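Local coordinates for glycosyl hydrolase family 62 protein (Coprinopsis cinerea, PDB 5B6T), which hydrolyses alpha-L-arabinofuranosidic bonds as a family 62 glycoside hydrolase, probably releasing arabinose side groups from arabinoxylan, at residues Q92-L97 against Y106-D111; F223-S228 against R236-Q241. One frame throughout, in Å; residues are numbered along the deposited sequence.

Contact 1: residues Q92-L97 against Y106-D111; sequences QRLWYL and YSTNPD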
loop_
_atom_site.group_PDB
_atom_site.type_symbol
_atom_site.label_atom_id
_atom_site.label_comp_id
_atom_site.label_asym_id
_atom_site.label_seq_id
_atom_site.Cartn_x
_atom_site.Cartn_y
_atom_site.Cartn_z
ATOM N N GLN A 92 7.423 2.491 21.020
ATOM C CA GLN A 92 8.707 1.781 21.049
ATOM C C GLN A 92 9.854 2.566 20.465
ATOM O O GLN A 92 10.984 2.077 20.460
ATOM C CB GLN A 92 8.584 0.463 20.288
ATOM C CG GLN A 92 7.640 -0.489 20.972
ATOM C CD GLN A 92 7.292 -1.685 20.134
ATOM O OE1 GLN A 92 7.919 -1.930 19.112
ATOM N NE2 GLN A 92 6.325 -2.445 20.581
ATOM N N ARG A 93 9.547 3.732 19.896
ATOM C CA ARG A 93 10.568 4.571 19.253
ATOM C C ARG A 93 11.281 3.746 18.174
ATOM O O ARG A 93 12.510 3.802 17.996
ATOM C CB ARG A 93 11.532 5.154 20.305
ATOM C CG ARG A 93 10.805 6.086 21.271
ATOM C CD ARG A 93 11.570 6.435 22.537
ATOM N NE ARG A 93 12.951 6.799 22.279
ATOM C CZ ARG A 93 13.408 8.032 22.041
ATOM N NH1 ARG A 93 12.600 9.094 21.993
ATOM N NH2 ARG A 93 14.709 8.197 21.820
ATOM N N LEU A 94 10.500 2.953 17.441
ATOM C CA LEU A 94 11.032 2.129 16.356
ATOM C C LEU A 94 10.153 2.304 15.123
ATOM O O LEU A 94 8.924 2.296 15.248
ATOM C CB LEU A 94 10.969 0.665 16.732
ATOM C CG LEU A 94 11.996 0.111 17.696
ATOM C CD1 LEU A 94 11.634 -1.341 17.906
ATOM C CD2 LEU A 94 13.402 0.258 17.127
ATOM N N TRP A 95 10.777 2.402 13.956
ATOM C CA TRP A 95 10.079 2.268 12.695
ATOM C C TRP A 95 9.834 0.783 12.442
ATOM O O TRP A 95 10.664 -0.089 12.771
ATOM C CB TRP A 95 10.876 2.855 11.529
ATOM C CG TRP A 95 11.103 4.321 11.603
ATOM C CD1 TRP A 95 12.128 4.950 12.214
ATOM C CD2 TRP A 95 10.291 5.344 11.011
ATOM N NE1 TRP A 95 12.011 6.315 12.052
ATOM C CE2 TRP A 95 10.895 6.580 11.311
ATOM C CE3 TRP A 95 9.125 5.328 10.240
ATOM C CZ2 TRP A 95 10.356 7.786 10.893
ATOM C CZ3 TRP A 95 8.590 6.546 9.808
ATOM C CH2 TRP A 95 9.209 7.755 10.154
ATOM N N TYR A 96 8.654 0.499 11.882
ATOM C CA TYR A 96 8.280 -0.822 11.398
ATOM C C TYR A 96 8.154 -0.781 9.898
ATOM O O TYR A 96 7.686 0.240 9.329
ATOM C CB TYR A 96 6.958 -1.316 12.023
ATOM C CG TYR A 96 7.110 -1.916 13.388
ATOM C CD1 TYR A 96 7.397 -1.134 14.484
ATOM C CD2 TYR A 96 6.977 -3.287 13.580
ATOM C CE1 TYR A 96 7.583 -1.698 15.748
ATOM C CE2 TYR A 96 7.156 -3.849 14.819
ATOM C CZ TYR A 96 7.455 -3.064 15.896
ATOM O OH TYR A 96 7.637 -3.633 17.150
ATOM N N LEU A 97 8.539 -1.888 9.268
ATOM C CA LEU A 97 8.318 -2.142 7.841
ATOM C C LEU A 97 7.587 -3.492 7.777
ATOM O O LEU A 97 8.163 -4.528 8.147
ATOM C CB LEU A 97 9.650 -2.224 7.087
ATOM C CG LEU A 97 9.543 -2.205 5.567
ATOM C CD1 LEU A 97 9.013 -0.858 5.042
ATOM C CD2 LEU A 97 10.882 -2.544 4.905
ATOM N N TYR A 106 7.336 -8.555 9.405
ATOM C CA TYR A 106 7.807 -7.215 9.675
ATOM C C TYR A 106 9.282 -7.175 10.027
ATOM O O TYR A 106 9.844 -8.178 10.515
ATOM C CB TYR A 106 7.012 -6.572 10.821
ATOM C CG TYR A 106 7.222 -7.273 12.154
ATOM C CD1 TYR A 106 6.439 -8.381 12.496
ATOM C CD2 TYR A 106 8.208 -6.853 13.036
ATOM C CE1 TYR A 106 6.630 -9.050 13.687
ATOM C CE2 TYR A 106 8.400 -7.499 14.256
ATOM C CZ TYR A 106 7.628 -8.602 14.548
ATOM O OH TYR A 106 7.805 -9.270 15.748
ATOM N N SER A 107 9.885 -6.017 9.754
ATOM C CA SER A 107 11.219 -5.648 10.232
ATOM C C SER A 107 11.107 -4.380 11.066
ATOM O O SER A 107 10.146 -3.616 10.936
ATOM C CB SER A 107 12.174 -5.407 9.054
ATOM O OG SER A 107 12.344 -6.585 8.311
ATOM N N THR A 108 12.105 -4.127 11.889
ATOM C CA THR A 108 12.162 -2.890 12.648
ATOM C C THR A 108 13.486 -2.180 12.419
ATOM O O THR A 108 14.436 -2.768 11.916
ATOM C CB THR A 108 11.971 -3.109 14.155
ATOM O OG1 THR A 108 13.020 -3.941 14.666
ATOM C CG2 THR A 108 10.620 -3.732 14.403
ATOM N N ASN A 109 13.525 -0.911 12.806
ATOM C CA ASN A 109 14.687 -0.050 12.599
ATOM C C ASN A 109 14.511 1.227 13.406
ATOM O O ASN A 109 13.504 1.911 13.248
ATOM C CB ASN A 109 14.805 0.296 11.102
ATOM C CG ASN A 109 16.147 0.879 10.720
ATOM O OD1 ASN A 109 16.881 1.439 11.547
ATOM N ND2 ASN A 109 16.465 0.771 9.455
ATOM N N PRO A 110 15.485 1.591 14.254
ATOM C CA PRO A 110 15.328 2.848 14.974
ATOM C C PRO A 110 15.461 4.080 14.096
ATOM O O PRO A 110 15.115 5.152 14.560
ATOM C CB PRO A 110 16.462 2.810 16.005
ATOM C CG PRO A 110 17.451 1.884 15.459
ATOM C CD PRO A 110 16.682 0.845 14.687
ATOM N N ASP A 111 15.998 3.934 12.881
ATOM C CA ASP A 111 16.338 5.089 12.019
ATOM C C ASP A 111 15.980 4.801 10.565
ATOM O O ASP A 111 16.655 4.027 9.903
ATOM C CB ASP A 111 17.838 5.386 12.156
ATOM C CG ASP A 111 18.296 6.552 11.305
ATOM O OD1 ASP A 111 17.431 7.318 10.804
ATOM O OD2 ASP A 111 19.547 6.698 11.221
HETATM O O HOH W 1 14.082 5.781 17.029
#

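Contact 2: residues F223-S228 against R236-Q241; sequences FRSWTS and RALADQ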
loop_
_atom_site.group_PDB
_atom_site.type_symbol
_atom_site.label_atom_id
_atom_site.label_comp_id
_atom_site.label_asym_id
_atom_site.label_seq_id
_atom_site.Cartn_x
_atom_site.Cartn_y
_atom_site.Cartn_z
ATOM N N PHE A 223 -9.439 1.758 -7.825
ATOM C CA PHE A 223 -9.695 1.785 -6.389
ATOM C C PHE A 223 -11.100 2.157 -6.006
ATOM O O PHE A 223 -11.666 3.109 -6.546
ATOM C CB PHE A 223 -8.713 2.735 -5.643
ATOM C CG PHE A 223 -7.370 2.116 -5.483
ATOM C CD1 PHE A 223 -6.410 2.228 -6.507
ATOM C CD2 PHE A 223 -7.109 1.320 -4.397
ATOM C CE1 PHE A 223 -5.191 1.604 -6.375
ATOM C CE2 PHE A 223 -5.892 0.673 -4.281
ATOM C CZ PHE A 223 -4.950 0.797 -5.281
ATOM N N ARG A 224 -11.617 1.402 -5.035
ATOM C CA ARG A 224 -12.873 1.695 -4.359
ATOM C C ARG A 224 -12.595 2.246 -2.992
ATOM O O ARG A 224 -11.528 2.013 -2.436
ATOM C CB ARG A 224 -13.719 0.424 -4.269
ATOM C CG ARG A 224 -14.051 -0.165 -5.642
ATOM C CD ARG A 224 -14.779 -1.489 -5.575
ATOM N NE ARG A 224 -16.131 -1.370 -5.038
ATOM C CZ ARG A 224 -16.774 -2.335 -4.369
ATOM N NH1 ARG A 224 -16.197 -3.523 -4.163
ATOM N NH2 ARG A 224 -17.998 -2.118 -3.908
ATOM N N SER A 225 -13.570 2.964 -2.431
ATOM C CA SER A 225 -13.404 3.593 -1.119
ATOM C C SER A 225 -14.666 3.516 -0.285
ATOM O O SER A 225 -15.794 3.547 -0.818
ATOM C CB SER A 225 -12.994 5.058 -1.269
ATOM O OG SER A 225 -13.938 5.804 -2.053
ATOM N N TRP A 226 -14.431 3.460 1.025
ATOM C CA TRP A 226 -15.474 3.391 2.047
ATOM C C TRP A 226 -15.022 4.197 3.237
ATOM O O TRP A 226 -13.820 4.423 3.428
ATOM C CB TRP A 226 -15.685 1.950 2.531
ATOM C CG TRP A 226 -16.126 0.953 1.542
ATOM C CD1 TRP A 226 -17.395 0.463 1.386
ATOM C CD2 TRP A 226 -15.322 0.243 0.595
ATOM N NE1 TRP A 226 -17.437 -0.488 0.417
ATOM C CE2 TRP A 226 -16.181 -0.635 -0.106
ATOM C CE3 TRP A 226 -13.966 0.263 0.257
ATOM C CZ2 TRP A 226 -15.724 -1.475 -1.131
ATOM C CZ3 TRP A 226 -13.529 -0.585 -0.749
ATOM C CH2 TRP A 226 -14.394 -1.443 -1.400
ATOM N N THR A 227 -15.979 4.564 4.089
ATOM C CA THR A 227 -15.644 5.161 5.395
ATOM C C THR A 227 -16.398 4.488 6.523
ATOM O O THR A 227 -17.429 3.827 6.298
ATOM C CB THR A 227 -15.961 6.668 5.463
ATOM O OG1 THR A 227 -17.381 6.851 5.276
ATOM C CG2 THR A 227 -15.204 7.437 4.381
ATOM N N SER A 228 -15.891 4.675 7.738
ATOM C CA SER A 228 -16.479 4.098 8.931
ATOM C C SER A 228 -16.086 4.917 10.143
ATOM O O SER A 228 -15.048 5.573 10.143
ATOM C CB SER A 228 -16.010 2.667 9.165
ATOM O OG SER A 228 -16.614 2.082 10.323
ATOM N N ARG A 236 -19.098 1.924 5.015
ATOM C CA ARG A 236 -20.123 2.443 4.130
ATOM C C ARG A 236 -19.471 2.966 2.865
ATOM O O ARG A 236 -18.453 3.646 2.934
ATOM C CB ARG A 236 -20.871 3.568 4.807
ATOM C CG ARG A 236 -22.060 4.032 3.995
ATOM C CD ARG A 236 -22.888 5.053 4.766
ATOM N NE ARG A 236 -22.212 6.310 4.974
ATOM C CZ ARG A 236 -22.684 7.297 5.746
ATOM N NH1 ARG A 236 -21.979 8.406 5.856
ATOM N NH2 ARG A 236 -23.828 7.160 6.408
ATOM N N ALA A 237 -20.053 2.663 1.712
ATOM C CA ALA A 237 -19.497 3.122 0.434
ATOM C C ALA A 237 -19.275 4.623 0.447
ATOM O O ALA A 237 -20.104 5.378 0.983
ATOM C CB ALA A 237 -20.416 2.733 -0.743
ATOM N N LEU A 238 -18.146 5.063 -0.109
ATOM C CA LEU A 238 -17.876 6.461 -0.329
ATOM C C LEU A 238 -17.916 6.603 -1.841
ATOM O O LEU A 238 -19.014 6.829 -2.415
ATOM C CB LEU A 238 -16.548 6.883 0.312
ATOM C CG LEU A 238 -16.205 8.374 0.203
ATOM C CD1 LEU A 238 -17.171 9.196 1.058
ATOM C CD2 LEU A 238 -14.769 8.631 0.595
ATOM N N ALA A 239 -16.781 6.398 -2.512
ATOM C CA ALA A 239 -16.725 6.344 -3.970
ATOM C C ALA A 239 -16.270 4.942 -4.342
ATOM O O ALA A 239 -15.083 4.603 -4.312
ATOM C CB ALA A 239 -15.785 7.403 -4.510
ATOM N N ASP A 240 -17.228 4.072 -4.633
ATOM C CA ASP A 240 -16.941 2.612 -4.742
ATOM C C ASP A 240 -17.518 1.973 -6.004
ATOM O O ASP A 240 -17.637 0.751 -6.088
ATOM C CB ASP A 240 -17.414 1.874 -3.486
ATOM C CG ASP A 240 -18.889 1.543 -3.526
ATOM O OD1 ASP A 240 -19.653 2.415 -4.013
ATOM O OD2 ASP A 240 -19.262 0.432 -3.083
ATOM N N GLN A 241 -17.836 2.797 -7.010
ATOM C CA GLN A 241 -18.408 2.282 -8.245
ATOM C C GLN A 241 -17.601 2.736 -9.443
ATOM O O GLN A 241 -16.896 3.747 -9.395
ATOM C CB GLN A 241 -19.875 2.719 -8.359
ATOM C CG GLN A 241 -20.758 2.249 -7.203
ATOM C CD GLN A 241 -20.880 0.733 -7.112
ATOM O OE1 GLN A 241 -20.777 0.014 -8.127
ATOM N NE2 GLN A 241 -21.045 0.224 -5.892
HETATM O O HOH W 2 -19.952 -1.332 -0.872
HETATM O O HOH W 3 -19.501 6.672 3.420
#

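Contact 1: residues Q92-L97 against Y106-D111
W95 and N109 bond to each other through both backbone N-H groups and both carbonyls, and L97 and S107 do the same, so that the two segments run antiparallel with one hydrogen-bonded pair on each side of the non-hydrogen-bonded pair Y96-T108. The bonds at L97-S107 are the straighter, with S107 N reaching L97 O at 2.8 Å and 164°. Beyond the strand end a water donates to both R93 O and P110 O.

Among the side chains, the methyl of T108 carries a CH-pi contact: CG2 lies 3.6 Å from the centroid of the Y96 ring, over one face. OG1 of T108 sits between its backbone N and carbonyl carbon (chi1 62°), which swings CG2 onto that ring. Y106 lies alongside Y96, pointing the same way, their planes at 37° and CD2 of Y106 3.6 Å from CE2 of Y96. The Y96 hydroxyl donates to Q92 OE1 at 2.6 Å, in the carbonyl plane on a lone pair. Were Y96 an alanine, the T108 methyl and the Y106 ring would probably lose the ring they share, and Q92 OE1 its hydroxyl donor. CD2 of L94 packs against the P110 ring, 4.1 Å from P110 CD.

The pair is the hairpin of the two inner strands of one four-stranded antiparallel blade of the family's five-bladed beta-propeller: strand 82-89 flanks W95 and L97, while T108 and S107 bond to T119 beyond the other strand.

Contact 2: residues F223-S228 against R236-Q241
R224 grips D240 side-on with two nitrogens: NE donates to D240 O at 2.8 Å, and NH2 forms a salt bridge with D240 OD2 at 3.0 Å, meeting it from above the carboxylate plane. A bend at chi3 (68°) lets NE and NH2 reach the backbone O and OD2 of D240 together. One residue along on each segment, A239 O accepts from S225 N and S225 OG, both on the same face of its plane, with OG at 2.8 Å. L238 N donates to S225 O; L238 and A239 together face S225, a classic beta bulge. Farther along, T227 and R236 exchange two backbone bonds as a regular hydrogen-bonded pair, in a hairpin carrying the short outermost strand 236-237 of a propeller blade.

In the next shell, the W226 ring lays CZ2 over the centre of the R224 guanidinium, 3.5 Å above its plane. A water accepts from W226 NE1 and donates to D240 OD2, linking the tryptophan to the same carboxylate. R192 adds two further bonds: its carbonyl accepts from R224 NH1 and its NH2 donates to Q241 OE1.

With W226 CZ2 over one face of the guanidinium and bonds at NE, NH1 and NH2, the buried arginine is probably held against turning, and its charge is probably balanced largely by D240.

Both contacts join the two arms of a beta hairpin, but in different blades of the propeller, on opposite sides of the chain's centre, with nearest atoms about 17 Å apart. Contact 1 is partly buried and joins the two inner strands of its sheet, and its pairing is regular and its side-chain contacts are mostly aromatic and apolar. Contact 2 is more buried overall, although R236 and A237 are exposed; its second segment starts on the short outermost strand 236-237 and then leaves regular pairing through a bulge. There a salt bridge and side-chain-to-backbone bonds are added to four backbone bonds, whereas in contact 1 the direct hydrogen bonds between the segments are all backbone to backbone.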